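Local atomic coordinates of 2-hydroxyhepta-2,4-diene-1,7-dioate isomerase (Corynebacterium glutamicum, PDB entry 4DBF), a protein that probably acts as a metal-dependent lyase or isomerase of the fumarylacetoacetate hydrolase (FAH) family, with oxaloacetate decarboxylase activity, and binds magnesium. Residues 84-89 and 240-245; 105-110 and 230-235; 137-142 and 203-208; 236-241 and 254-259. All coordinates share one frame; numbering follows the deposited sequence.

Contact 1. Residues 84-89 and 240-245; sequences VAIGRN and EFITAS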
loop_
_atom_site.group_PDB
_atom_site.type_symbol
_atom_site.label_atom_id
_atom_site.label_comp_id
_atom_site.label_asym_id
_atom_site.label_seq_id
_atom_site.Cartn_x
_atom_site.Cartn_y
_atom_site.Cartn_z
ATOM N N VAL A 84 5.217 -4.263 -3.599
ATOM C CA VAL A 84 4.428 -5.229 -4.330
ATOM C C VAL A 84 5.180 -6.522 -4.338
ATOM O O VAL A 84 6.314 -6.545 -4.644
ATOM C CB VAL A 84 4.144 -4.811 -5.765
ATOM C CG1 VAL A 84 3.251 -5.837 -6.424
ATOM C CG2 VAL A 84 3.538 -3.434 -5.832
ATOM N N ALA A 85 4.516 -7.578 -3.921
ATOM C CA ALA A 85 5.156 -8.837 -3.736
ATOM C C ALA A 85 4.469 -9.972 -4.499
ATOM O O ALA A 85 3.324 -9.923 -4.725
ATOM C CB ALA A 85 5.245 -9.160 -2.278
ATOM N N ILE A 86 5.237 -10.970 -4.875
ATOM C CA ILE A 86 4.731 -12.114 -5.615
ATOM C C ILE A 86 4.753 -13.377 -4.758
ATOM O O ILE A 86 5.767 -13.756 -4.239
ATOM C CB ILE A 86 5.531 -12.396 -6.909
ATOM C CG1 ILE A 86 5.812 -11.127 -7.686
ATOM C CG2 ILE A 86 4.796 -13.357 -7.801
ATOM C CD1 ILE A 86 4.576 -10.371 -8.060
ATOM N N GLY A 87 3.610 -14.018 -4.646
ATOM C CA GLY A 87 3.531 -15.315 -4.044
ATOM C C GLY A 87 3.484 -16.417 -5.086
ATOM O O GLY A 87 3.164 -16.201 -6.207
ATOM N N ARG A 88 3.812 -17.605 -4.643
ATOM C CA ARG A 88 3.922 -18.772 -5.486
ATOM C C ARG A 88 4.772 -18.602 -6.707
ATOM O O ARG A 88 4.401 -19.067 -7.722
ATOM C CB ARG A 88 2.566 -19.242 -5.923
ATOM C CG ARG A 88 1.618 -19.382 -4.776
ATOM C CD ARG A 88 0.354 -20.063 -5.150
ATOM N NE ARG A 88 -0.642 -19.181 -5.684
ATOM C CZ ARG A 88 -1.568 -18.613 -4.967
ATOM N NH1 ARG A 88 -1.617 -18.809 -3.675
ATOM N NH2 ARG A 88 -2.438 -17.847 -5.559
ATOM N N ASN A 89 5.906 -17.956 -6.578
ATOM C CA ASN A 89 6.777 -17.763 -7.698
ATOM C C ASN A 89 7.992 -18.655 -7.759
ATOM O O ASN A 89 8.777 -18.512 -8.630
ATOM C CB ASN A 89 7.238 -16.313 -7.778
ATOM C CG ASN A 89 7.673 -15.919 -9.163
ATOM O OD1 ASN A 89 7.124 -16.370 -10.129
ATOM N ND2 ASN A 89 8.681 -15.094 -9.247
ATOM N N GLU A 240 6.171 -6.602 -16.117
ATOM C CA GLU A 240 5.086 -6.455 -17.057
ATOM C C GLU A 240 3.722 -6.765 -16.434
ATOM O O GLU A 240 2.749 -6.066 -16.625
ATOM C CB GLU A 240 5.335 -7.396 -18.195
ATOM C CG GLU A 240 4.270 -7.424 -19.224
ATOM C CD GLU A 240 4.615 -8.384 -20.327
ATOM O OE1 GLU A 240 4.388 -9.554 -20.147
ATOM O OE2 GLU A 240 5.134 -7.960 -21.343
ATOM N N PHE A 241 3.692 -7.848 -15.681
ATOM C CA PHE A 241 2.506 -8.281 -14.963
ATOM C C PHE A 241 1.986 -7.237 -13.960
ATOM O O PHE A 241 0.869 -6.903 -13.935
ATOM C CB PHE A 241 2.848 -9.582 -14.259
ATOM C CG PHE A 241 1.728 -10.179 -13.471
ATOM C CD1 PHE A 241 0.698 -10.796 -14.093
ATOM C CD2 PHE A 241 1.760 -10.193 -12.118
ATOM C CE1 PHE A 241 -0.301 -11.371 -13.378
ATOM C CE2 PHE A 241 0.761 -10.752 -11.395
ATOM C CZ PHE A 241 -0.265 -11.350 -12.026
ATOM N N ILE A 242 2.878 -6.717 -13.166
ATOM C CA ILE A 242 2.536 -5.720 -12.195
ATOM C C ILE A 242 2.101 -4.430 -12.867
ATOM O O ILE A 242 1.049 -3.971 -12.613
ATOM C CB ILE A 242 3.693 -5.474 -11.234
ATOM C CG1 ILE A 242 3.996 -6.728 -10.436
ATOM C CG2 ILE A 242 3.391 -4.317 -10.329
ATOM C CD1 ILE A 242 5.164 -6.565 -9.524
ATOM N N THR A 243 2.936 -3.892 -13.737
ATOM C CA THR A 243 2.677 -2.626 -14.357
ATOM C C THR A 243 1.538 -2.632 -15.369
ATOM O O THR A 243 1.108 -1.620 -15.791
ATOM C CB THR A 243 3.955 -1.984 -14.920
ATOM O OG1 THR A 243 4.437 -2.739 -16.019
ATOM C CG2 THR A 243 4.984 -1.922 -13.891
ATOM N N ALA A 244 1.036 -3.784 -15.730
ATOM C CA ALA A 244 -0.173 -3.862 -16.519
ATOM C C ALA A 244 -1.426 -3.491 -15.718
ATOM O O ALA A 244 -2.437 -3.174 -16.278
ATOM C CB ALA A 244 -0.339 -5.228 -17.106
ATOM N N SER A 245 -1.322 -3.593 -14.407
ATOM C CA SER A 245 -2.424 -3.326 -13.520
ATOM C C SER A 245 -2.245 -2.015 -12.726
ATOM O O SER A 245 -3.150 -1.295 -12.569
ATOM C CB SER A 245 -2.629 -4.500 -12.548
ATOM O OG SER A 245 -3.248 -5.593 -13.134
#
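I242 packs against V84 and I86 where helix 235-243 lies over one face of strand 83-87, a helix-on-sheet packing in the FAH-family domain. All three residues are buried, and the contact between the two segments is purely apolar. V84 and I86 stand two residues apart on the strand, so both present their side chains to the helix, whereas A85 between them points the other way. I242 meets both with one methyl: its CD1 lies 3.7 Å from V84 CG1 and 4.1 Å from I86 CD1. The reach comes from its chain, which is extended beyond CG1 (chi2 177°). V84 and I242 run past each other in opposite directions, while I86 comes across I242 at a slant.

Hydrogen bonding holds the two elements separately. Backbone bonds tie V84 and I86 to A255 of the neighbouring strand, and A244 N bonds E240 O at 3.0 Å. N89, just past the strand, bonds M233 N and T256 O through its amide, joining the loops nearby. The bound magnesium lies about 7 Å from the side chain of I86. On V84 the touching branch is CG1, set anti to the backbone N (chi1 -177°), and it also comes within 4.2 Å of I242 CG2.

Contact 2. Residues 105-110 and 230-235; sequences LPPTLF and QMIMKM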
loop_
_atom_site.group_PDB
_atom_site.type_symbol
_atom_site.label_atom_id
_atom_site.label_comp_id
_atom_site.label_asym_id
_atom_site.label_seq_id
_atom_site.Cartn_x
_atom_site.Cartn_y
_atom_site.Cartn_z
ATOM N N LEU A 105 -1.686 -23.411 -8.738
ATOM C CA LEU A 105 -2.110 -22.041 -8.691
ATOM C C LEU A 105 -0.964 -21.173 -9.098
ATOM O O LEU A 105 0.132 -21.351 -8.669
ATOM C CB LEU A 105 -2.509 -21.665 -7.283
ATOM C CG LEU A 105 -3.475 -22.483 -6.458
ATOM C CD1 LEU A 105 -2.809 -23.085 -5.245
ATOM C CD2 LEU A 105 -4.695 -21.669 -6.056
ATOM N N PRO A 106 -1.223 -20.254 -9.974
ATOM C CA PRO A 106 -0.130 -19.500 -10.537
ATOM C C PRO A 106 0.331 -18.416 -9.590
ATOM O O PRO A 106 -0.313 -18.157 -8.639
ATOM C CB PRO A 106 -0.733 -18.915 -11.774
ATOM C CG PRO A 106 -2.136 -18.809 -11.467
ATOM C CD PRO A 106 -2.473 -19.995 -10.669
ATOM N N PRO A 107 1.463 -17.830 -9.880
ATOM C CA PRO A 107 1.957 -16.716 -9.093
ATOM C C PRO A 107 0.906 -15.651 -8.880
ATOM O O PRO A 107 0.116 -15.428 -9.721
ATOM C CB PRO A 107 3.088 -16.190 -9.940
ATOM C CG PRO A 107 3.611 -17.386 -10.629
ATOM C CD PRO A 107 2.372 -18.133 -10.979
ATOM N N THR A 108 0.926 -15.014 -7.736
ATOM C CA THR A 108 -0.063 -14.047 -7.397
ATOM C C THR A 108 0.603 -12.839 -6.760
ATOM O O THR A 108 1.544 -12.983 -6.072
ATOM C CB THR A 108 -1.087 -14.656 -6.431
ATOM O OG1 THR A 108 -2.220 -13.824 -6.314
ATOM C CG2 THR A 108 -0.474 -14.890 -5.093
ATOM N N LEU A 109 0.054 -11.676 -7.010
ATOM C CA LEU A 109 0.550 -10.440 -6.498
ATOM C C LEU A 109 -0.091 -10.123 -5.164
ATOM O O LEU A 109 -1.209 -10.401 -4.959
ATOM C CB LEU A 109 0.202 -9.376 -7.515
ATOM C CG LEU A 109 0.508 -7.917 -7.393
ATOM C CD1 LEU A 109 0.393 -7.281 -8.766
ATOM C CD2 LEU A 109 -0.487 -7.305 -6.457
ATOM N N PHE A 110 0.655 -9.521 -4.265
ATOM C CA PHE A 110 0.074 -8.954 -3.067
ATOM C C PHE A 110 0.848 -7.716 -2.609
ATOM O O PHE A 110 1.872 -7.390 -3.152
ATOM C CB PHE A 110 -0.102 -9.997 -1.964
ATOM C CG PHE A 110 1.162 -10.507 -1.398
ATOM C CD1 PHE A 110 1.832 -11.503 -1.998
ATOM C CD2 PHE A 110 1.657 -9.999 -0.254
ATOM C CE1 PHE A 110 3.001 -11.967 -1.499
ATOM C CE2 PHE A 110 2.828 -10.447 0.253
ATOM C CZ PHE A 110 3.511 -11.430 -0.369
ATOM N N GLN A 230 15.029 -20.624 -9.765
ATOM C CA GLN A 230 13.775 -21.318 -9.459
ATOM C C GLN A 230 12.514 -20.455 -9.757
ATOM O O GLN A 230 11.386 -20.911 -9.574
ATOM C CB GLN A 230 13.702 -21.661 -7.971
ATOM C CG GLN A 230 14.789 -22.572 -7.411
ATOM C CD GLN A 230 14.539 -22.906 -5.955
ATOM O OE1 GLN A 230 13.515 -23.497 -5.582
ATOM N NE2 GLN A 230 15.449 -22.521 -5.128
ATOM N N MET A 231 12.692 -19.185 -10.123
ATOM C CA MET A 231 11.541 -18.303 -10.355
ATOM C C MET A 231 10.664 -18.805 -11.492
ATOM O O MET A 231 11.174 -19.167 -12.520
ATOM C CB MET A 231 12.001 -16.869 -10.687
ATOM C CG MET A 231 12.303 -16.078 -9.423
ATOM S SD MET A 231 13.334 -14.629 -9.785
ATOM C CE MET A 231 12.149 -13.507 -10.376
ATOM N N ILE A 232 9.355 -18.760 -11.316
ATOM C CA ILE A 232 8.434 -19.119 -12.368
ATOM C C ILE A 232 8.206 -17.975 -13.357
ATOM O O ILE A 232 8.293 -18.155 -14.597
ATOM C CB ILE A 232 7.118 -19.638 -11.732
ATOM C CG1 ILE A 232 7.401 -20.913 -10.914
ATOM C CG2 ILE A 232 6.028 -19.849 -12.793
ATOM C CD1 ILE A 232 6.264 -21.241 -9.916
ATOM N N MET A 233 7.878 -16.785 -12.833
ATOM C CA MET A 233 7.908 -15.574 -13.669
ATOM C C MET A 233 9.252 -14.955 -13.459
ATOM O O MET A 233 9.653 -14.705 -12.297
ATOM C CB MET A 233 6.821 -14.575 -13.283
ATOM C CG MET A 233 5.430 -15.072 -13.387
ATOM S SD MET A 233 4.225 -13.779 -12.865
ATOM C CE MET A 233 4.698 -12.316 -13.628
ATOM N N LYS A 234 9.994 -14.812 -14.564
ATOM C CA LYS A 234 11.290 -14.157 -14.578
ATOM C C LYS A 234 11.092 -12.674 -14.384
ATOM O O LYS A 234 9.960 -12.187 -14.508
ATOM C CB LYS A 234 11.973 -14.413 -15.925
ATOM C CG LYS A 234 11.987 -15.901 -16.311
ATOM C CD LYS A 234 12.976 -16.182 -17.426
ATOM C CE LYS A 234 13.595 -17.572 -17.287
ATOM N NZ LYS A 234 13.812 -18.081 -18.642
ATOM N N MET A 235 12.199 -11.961 -14.184
ATOM C CA MET A 235 12.157 -10.562 -13.824
ATOM C C MET A 235 11.278 -9.704 -14.763
ATOM O O MET A 235 10.446 -8.903 -14.331
ATOM C CB MET A 235 13.582 -10.035 -13.764
ATOM C CG MET A 235 13.651 -8.660 -13.260
ATOM S SD MET A 235 13.109 -8.528 -11.528
ATOM C CE MET A 235 13.680 -9.982 -10.718
#
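The chain around P107 and the chain around M233 approach with their CA atoms 7.6 Å apart, the nearest such pair between the two segments. P107 lies just before strand 108-112, and its phi of -49° and psi of 146° give it a polyproline-like, extended backbone that leads into the strand. Residues 231-233 form an irregular connection, and K234 takes the N-cap position of the helix that follows. No hydrogen bond crosses, so the contact rests on side-chain packing alone.

The proline ring supplies the whole of one side, and two neighbouring residues of the loop meet it. Its CB lies 4.0 Å from M233 SD and its CG lies 4.0 Å from M233 CG, so the methionine chain passes the CB-CG side of the ring at a slant. The second partner is I232, whose branch methyl CG2 comes to 4.1 Å from P107 CG. I232 itself is exposed whereas M233 is buried, so the ring spans the border between surface and interior.

A backbone bond ties I232 to N89. M233 also packs on I238 and F241 of helix 235-243, and P107 on I86 of strand 83-87. The contact thus joins the entrance of strand 108-112 to the loop leading into that helix, while T108 OG1 bonds D177 O of the second subunit.

Contact 3. Residues 137-142 and 203-208; sequences GELAVV and IDLDNL. With MG (magnesium ion), chain C.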
loop_
_atom_site.group_PDB
_atom_site.type_symbol
_atom_site.label_atom_id
_atom_site.label_comp_id
_atom_site.label_asym_id
_atom_site.label_seq_id
_atom_site.Cartn_x
_atom_site.Cartn_y
_atom_site.Cartn_z
ATOM N N GLY A 137 13.704 -14.947 2.423
ATOM C CA GLY A 137 14.661 -14.126 1.737
ATOM C C GLY A 137 14.338 -13.976 0.283
ATOM O O GLY A 137 14.163 -14.934 -0.381
ATOM N N GLU A 138 14.300 -12.745 -0.194
ATOM C CA GLU A 138 13.945 -12.467 -1.557
ATOM C C GLU A 138 14.775 -11.404 -2.202
ATOM O O GLU A 138 15.186 -10.483 -1.589
ATOM C CB GLU A 138 12.462 -12.099 -1.711
ATOM C CG GLU A 138 11.537 -12.871 -0.824
ATOM C CD GLU A 138 10.059 -12.755 -1.154
ATOM O OE1 GLU A 138 9.650 -12.197 -2.127
ATOM O OE2 GLU A 138 9.286 -13.270 -0.399
ATOM N N LEU A 139 14.986 -11.564 -3.475
ATOM C CA LEU A 139 15.522 -10.515 -4.278
ATOM C C LEU A 139 14.474 -9.424 -4.479
ATOM O O LEU A 139 13.390 -9.683 -4.858
ATOM C CB LEU A 139 15.959 -11.057 -5.613
ATOM C CG LEU A 139 16.585 -10.032 -6.510
ATOM C CD1 LEU A 139 17.896 -9.509 -5.974
ATOM C CD2 LEU A 139 16.721 -10.605 -7.899
ATOM N N ALA A 140 14.862 -8.200 -4.190
ATOM C CA ALA A 140 13.983 -7.054 -4.263
ATOM C C ALA A 140 14.424 -6.136 -5.364
ATOM O O ALA A 140 15.558 -5.898 -5.521
ATOM C CB ALA A 140 13.936 -6.294 -2.956
ATOM N N VAL A 141 13.463 -5.633 -6.082
ATOM C CA VAL A 141 13.715 -4.701 -7.133
ATOM C C VAL A 141 13.294 -3.306 -6.687
ATOM O O VAL A 141 12.218 -3.120 -6.208
ATOM C CB VAL A 141 12.920 -5.044 -8.379
ATOM C CG1 VAL A 141 13.171 -4.036 -9.441
ATOM C CG2 VAL A 141 13.240 -6.425 -8.874
ATOM N N VAL A 142 14.147 -2.336 -6.881
ATOM C CA VAL A 142 13.743 -0.986 -6.615
ATOM C C VAL A 142 13.517 -0.213 -7.909
ATOM O O VAL A 142 14.384 -0.111 -8.725
ATOM C CB VAL A 142 14.735 -0.247 -5.721
ATOM C CG1 VAL A 142 14.280 1.157 -5.505
ATOM C CG2 VAL A 142 14.913 -0.961 -4.417
ATOM N N ILE A 203 24.601 -9.162 -11.476
ATOM C CA ILE A 203 23.768 -10.136 -10.786
ATOM C C ILE A 203 23.237 -11.098 -11.815
ATOM O O ILE A 203 22.507 -10.713 -12.724
ATOM C CB ILE A 203 22.564 -9.461 -10.021
ATOM C CG1 ILE A 203 23.045 -8.469 -8.970
ATOM C CG2 ILE A 203 21.608 -10.502 -9.470
ATOM C CD1 ILE A 203 24.042 -9.041 -7.990
ATOM N N ASP A 204 23.600 -12.366 -11.666
ATOM C CA ASP A 204 23.163 -13.401 -12.600
ATOM C C ASP A 204 21.791 -14.032 -12.244
ATOM O O ASP A 204 21.689 -14.920 -11.406
ATOM C CB ASP A 204 24.280 -14.448 -12.713
ATOM C CG ASP A 204 24.076 -15.421 -13.865
ATOM O OD1 ASP A 204 25.041 -16.171 -14.131
ATOM O OD2 ASP A 204 22.989 -15.462 -14.486
ATOM N N LEU A 205 20.724 -13.564 -12.877
ATOM C CA LEU A 205 19.380 -14.036 -12.502
ATOM C C LEU A 205 19.164 -15.528 -12.849
ATOM O O LEU A 205 18.219 -16.189 -12.354
ATOM C CB LEU A 205 18.306 -13.142 -13.109
ATOM C CG LEU A 205 18.296 -11.701 -12.549
ATOM C CD1 LEU A 205 17.274 -10.808 -13.296
ATOM C CD2 LEU A 205 18.074 -11.653 -11.046
ATOM N N ASP A 206 20.082 -16.051 -13.663
ATOM C CA ASP A 206 20.123 -17.463 -14.047
ATOM C C ASP A 206 20.832 -18.332 -13.005
ATOM O O ASP A 206 20.770 -19.569 -13.067
ATOM C CB ASP A 206 20.818 -17.600 -15.425
ATOM C CG ASP A 206 19.836 -17.599 -16.576
ATOM O OD1 ASP A 206 20.150 -18.152 -17.674
ATOM O OD2 ASP A 206 18.716 -17.095 -16.369
ATOM N N ASN A 207 21.534 -17.690 -12.073
ATOM C CA ASN A 207 22.235 -18.391 -11.017
ATOM C C ASN A 207 22.541 -17.449 -9.851
ATOM O O ASN A 207 23.661 -17.007 -9.703
ATOM C CB ASN A 207 23.534 -19.040 -11.544
ATOM C CG ASN A 207 24.191 -19.951 -10.513
ATOM O OD1 ASN A 207 23.526 -20.452 -9.583
ATOM N ND2 ASN A 207 25.511 -20.169 -10.662
ATOM N N LEU A 208 21.515 -17.092 -9.084
ATOM C CA LEU A 208 21.675 -16.301 -7.878
ATOM C C LEU A 208 21.244 -17.098 -6.637
ATOM O O LEU A 208 20.048 -17.280 -6.437
ATOM C CB LEU A 208 20.780 -15.065 -7.965
ATOM C CG LEU A 208 21.137 -13.967 -6.970
ATOM C CD1 LEU A 208 22.609 -13.531 -7.156
ATOM C CD2 LEU A 208 20.152 -12.794 -7.183
HETATM MG MG MG C . 7.237 -13.859 -0.243
HETATM O O HOH W 1 6.956 -12.584 -1.964
HETATM O O HOH W 2 5.300 -14.513 -0.520
HETATM O O HOH W 3 7.837 -15.555 -1.210
#
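E138 OE1 is gripped by water 1, which donates to it at 2.7 Å, and weakly by the backbone N of G257. The other carboxylate oxygen of E138, OE2, binds the magnesium ion at 2.1 Å, so both carboxylate oxygens are held. The metal lies 3.5 Å from E138 OE1, which shows that the glutamate binds through one oxygen only, while water 1, also a metal ligand at 2.2 Å, links the other oxygen to the same ion. E136 and D167 together with waters 2 and 3 complete the shell, the six-coordinate arrangement expected of magnesium. Beyond CG the E138 chain is extended, carrying the carboxylate from the strand out to the ion.

The contact between the segments itself is made one residue further on, at L139, and is apolar. L139 CD2 lies 3.6 Å from L205 CD2 and 4.1 Å from L208 CD2, and both leucines cross it at about a right angle. L139 CD2 thus rests against two adjacent methyls of the 203-208 loop. That loop is folded as a type I turn over D204-N207, closed by N207 N to D204 O at 2.9 Å. D204 OD2 adds an Asx turn, accepting from D206 N, which comes from above the carboxylate plane (39° out of it).

L139 is further tied by backbone bonding to T256, and L205 packs on M235 of helix 235-243. The metal-bearing strand 133-143 is thus joined to the connection between strands 190-197 and 209-216, and lies beside strands 159-170 and 253-255.

Contact 4. Residues 236-241 and 254-259; sequences GEIIEF and IATGSP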
loop_
_atom_site.group_PDB
_atom_site.type_symbol
_atom_site.label_atom_id
_atom_site.label_comp_id
_atom_site.label_asym_id
_atom_site.label_seq_id
_atom_site.Cartn_x
_atom_site.Cartn_y
_atom_site.Cartn_z
ATOM N N GLY A 236 11.461 -9.886 -16.061
ATOM C CA GLY A 236 10.791 -9.019 -17.019
ATOM C C GLY A 236 9.319 -9.302 -16.999
ATOM O O GLY A 236 8.517 -8.399 -17.123
ATOM N N GLU A 237 8.942 -10.549 -16.809
ATOM C CA GLU A 237 7.536 -10.884 -16.815
ATOM C C GLU A 237 6.868 -10.356 -15.503
ATOM O O GLU A 237 5.728 -9.919 -15.531
ATOM C CB GLU A 237 7.316 -12.394 -16.894
ATOM C CG GLU A 237 5.871 -12.755 -16.919
ATOM C CD GLU A 237 5.579 -14.261 -16.980
ATOM O OE1 GLU A 237 6.528 -15.091 -16.985
ATOM O OE2 GLU A 237 4.358 -14.576 -16.997
ATOM N N ILE A 238 7.584 -10.429 -14.383
ATOM C CA ILE A 238 7.035 -9.840 -13.123
ATOM C C ILE A 238 6.702 -8.348 -13.334
ATOM O O ILE A 238 5.605 -7.877 -13.031
ATOM C CB ILE A 238 8.052 -9.970 -12.002
ATOM C CG1 ILE A 238 8.280 -11.469 -11.707
ATOM C CG2 ILE A 238 7.520 -9.278 -10.690
ATOM C CD1 ILE A 238 9.413 -11.717 -10.651
ATOM N N ILE A 239 7.650 -7.590 -13.841
ATOM C CA ILE A 239 7.434 -6.170 -14.074
ATOM C C ILE A 239 6.283 -5.836 -15.056
ATOM O O ILE A 239 5.506 -4.961 -14.822
ATOM C CB ILE A 239 8.752 -5.472 -14.395
ATOM C CG1 ILE A 239 9.579 -5.351 -13.134
ATOM C CG2 ILE A 239 8.532 -4.107 -14.960
ATOM C CD1 ILE A 239 11.044 -5.470 -13.330
ATOM N N GLU A 240 6.171 -6.602 -16.117
ATOM C CA GLU A 240 5.086 -6.455 -17.057
ATOM C C GLU A 240 3.722 -6.765 -16.434
ATOM O O GLU A 240 2.749 -6.066 -16.625
ATOM C CB GLU A 240 5.335 -7.396 -18.195
ATOM C CG GLU A 240 4.270 -7.424 -19.224
ATOM C CD GLU A 240 4.615 -8.384 -20.327
ATOM O OE1 GLU A 240 4.388 -9.554 -20.147
ATOM O OE2 GLU A 240 5.134 -7.960 -21.343
ATOM N N PHE A 241 3.692 -7.848 -15.681
ATOM C CA PHE A 241 2.506 -8.281 -14.963
ATOM C C PHE A 241 1.986 -7.237 -13.960
ATOM O O PHE A 241 0.869 -6.903 -13.935
ATOM C CB PHE A 241 2.848 -9.582 -14.259
ATOM C CG PHE A 241 1.728 -10.179 -13.471
ATOM C CD1 PHE A 241 0.698 -10.796 -14.093
ATOM C CD2 PHE A 241 1.760 -10.193 -12.118
ATOM C CE1 PHE A 241 -0.301 -11.371 -13.378
ATOM C CE2 PHE A 241 0.761 -10.752 -11.395
ATOM C CZ PHE A 241 -0.265 -11.350 -12.026
ATOM N N ILE A 254 9.730 -4.217 -5.384
ATOM C CA ILE A 254 9.045 -5.482 -5.767
ATOM C C ILE A 254 9.778 -6.615 -5.085
ATOM O O ILE A 254 10.982 -6.756 -5.244
ATOM C CB ILE A 254 9.023 -5.682 -7.319
ATOM C CG1 ILE A 254 8.261 -4.542 -7.987
ATOM C CG2 ILE A 254 8.406 -7.104 -7.716
ATOM C CD1 ILE A 254 8.485 -4.575 -9.552
ATOM N N ALA A 255 9.029 -7.462 -4.364
ATOM C CA ALA A 255 9.644 -8.600 -3.725
ATOM C C ALA A 255 9.362 -9.791 -4.671
ATOM O O ALA A 255 8.188 -10.106 -4.898
ATOM C CB ALA A 255 8.951 -8.851 -2.383
ATOM N N THR A 256 10.406 -10.355 -5.263
ATOM C CA THR A 256 10.252 -11.284 -6.434
ATOM C C THR A 256 10.025 -12.772 -6.051
ATOM O O THR A 256 9.904 -13.662 -6.936
ATOM C CB THR A 256 11.455 -11.147 -7.421
ATOM O OG1 THR A 256 12.674 -11.474 -6.739
ATOM C CG2 THR A 256 11.530 -9.685 -7.923
ATOM N N GLY A 257 10.031 -13.083 -4.763
ATOM C CA GLY A 257 9.526 -14.379 -4.316
ATOM C C GLY A 257 10.543 -15.225 -3.579
ATOM O O GLY A 257 11.711 -14.818 -3.396
ATOM N N SER A 258 10.074 -16.394 -3.116
ATOM C CA SER A 258 10.883 -17.324 -2.318
ATOM C C SER A 258 10.128 -18.649 -2.215
ATOM O O SER A 258 8.925 -18.694 -2.482
ATOM C CB SER A 258 11.125 -16.795 -0.909
ATOM O OG SER A 258 9.966 -16.786 -0.140
ATOM N N PRO A 259 10.807 -19.704 -1.732
ATOM C CA PRO A 259 10.055 -20.927 -1.354
ATOM C C PRO A 259 9.054 -20.490 -0.327
ATOM O O PRO A 259 9.360 -19.594 0.468
ATOM C CB PRO A 259 11.115 -21.812 -0.639
ATOM C CG PRO A 259 12.379 -21.383 -1.160
ATOM C CD PRO A 259 12.258 -19.874 -1.560
#
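In I238 the branch methyl CG2 is anti to the backbone N, and the longer arm runs on extended to CD1 (chi2 175°), so the residue splits its two methyls between I254 and T256. I254 divides its branches too: its CG2 meets I238, and its CD1, at the end of an extended arm (chi2 168°), meets I239.

The contacts are apolar and moderately close. I238 CG2 lies 3.8 Å from I254 CG2, the two side chains sliding past each other in opposite directions. I238 CD1 sits 3.9 Å from T256 CB and 4.0 Å from T256 CG2, coming across the threonine at about a right angle. I239 takes part with its CG1, which approaches I254 CD1 to 3.8 Å and again crosses it nearly perpendicularly. All four residues are buried. T256 offers carbon to the helix while its OG1 bonds L139 O, so the hydroxyl is satisfied in the interior.

The strand ends at A255; T256 and G257 lie in the loop after it, and the phi of 121° at G257 suits a glycine. The magnesium site is close by, the side chain of T256 lying about 5 Å from that of E138.

Helix 235-243 therefore lies over the end of strand 253-255, which runs between strands 83-87 and 133-143 and bonds to both; I238 also reaches I86, and F241 packs on R182 of the second subunit.

How the contacts relate
Contacts 1, 2 and 4 form one cluster, their centres 5 to 7 Å apart, while contact 3 lies 10 Å from contact 4, 13 Å from contact 2 and 15 Å from contact 1. Contacts 1 and 4 overlap at E240 and F241, and both use helix 235-243, whose I238, I239 and I242 pack it against adjacent strands 83-87 and 253-255; contact 2 adds strand 108-112 and the loop leading into the helix. Along the chain, contact 3 lies within the span of contact 2, and contact 2 within that of contact 1; contact 4 follows contacts 2 and 3. Strand 133-143 bonds to strand 253-255, so contacts 3 and 4 join directly and bring the packed helix into the surroundings of the magnesium site.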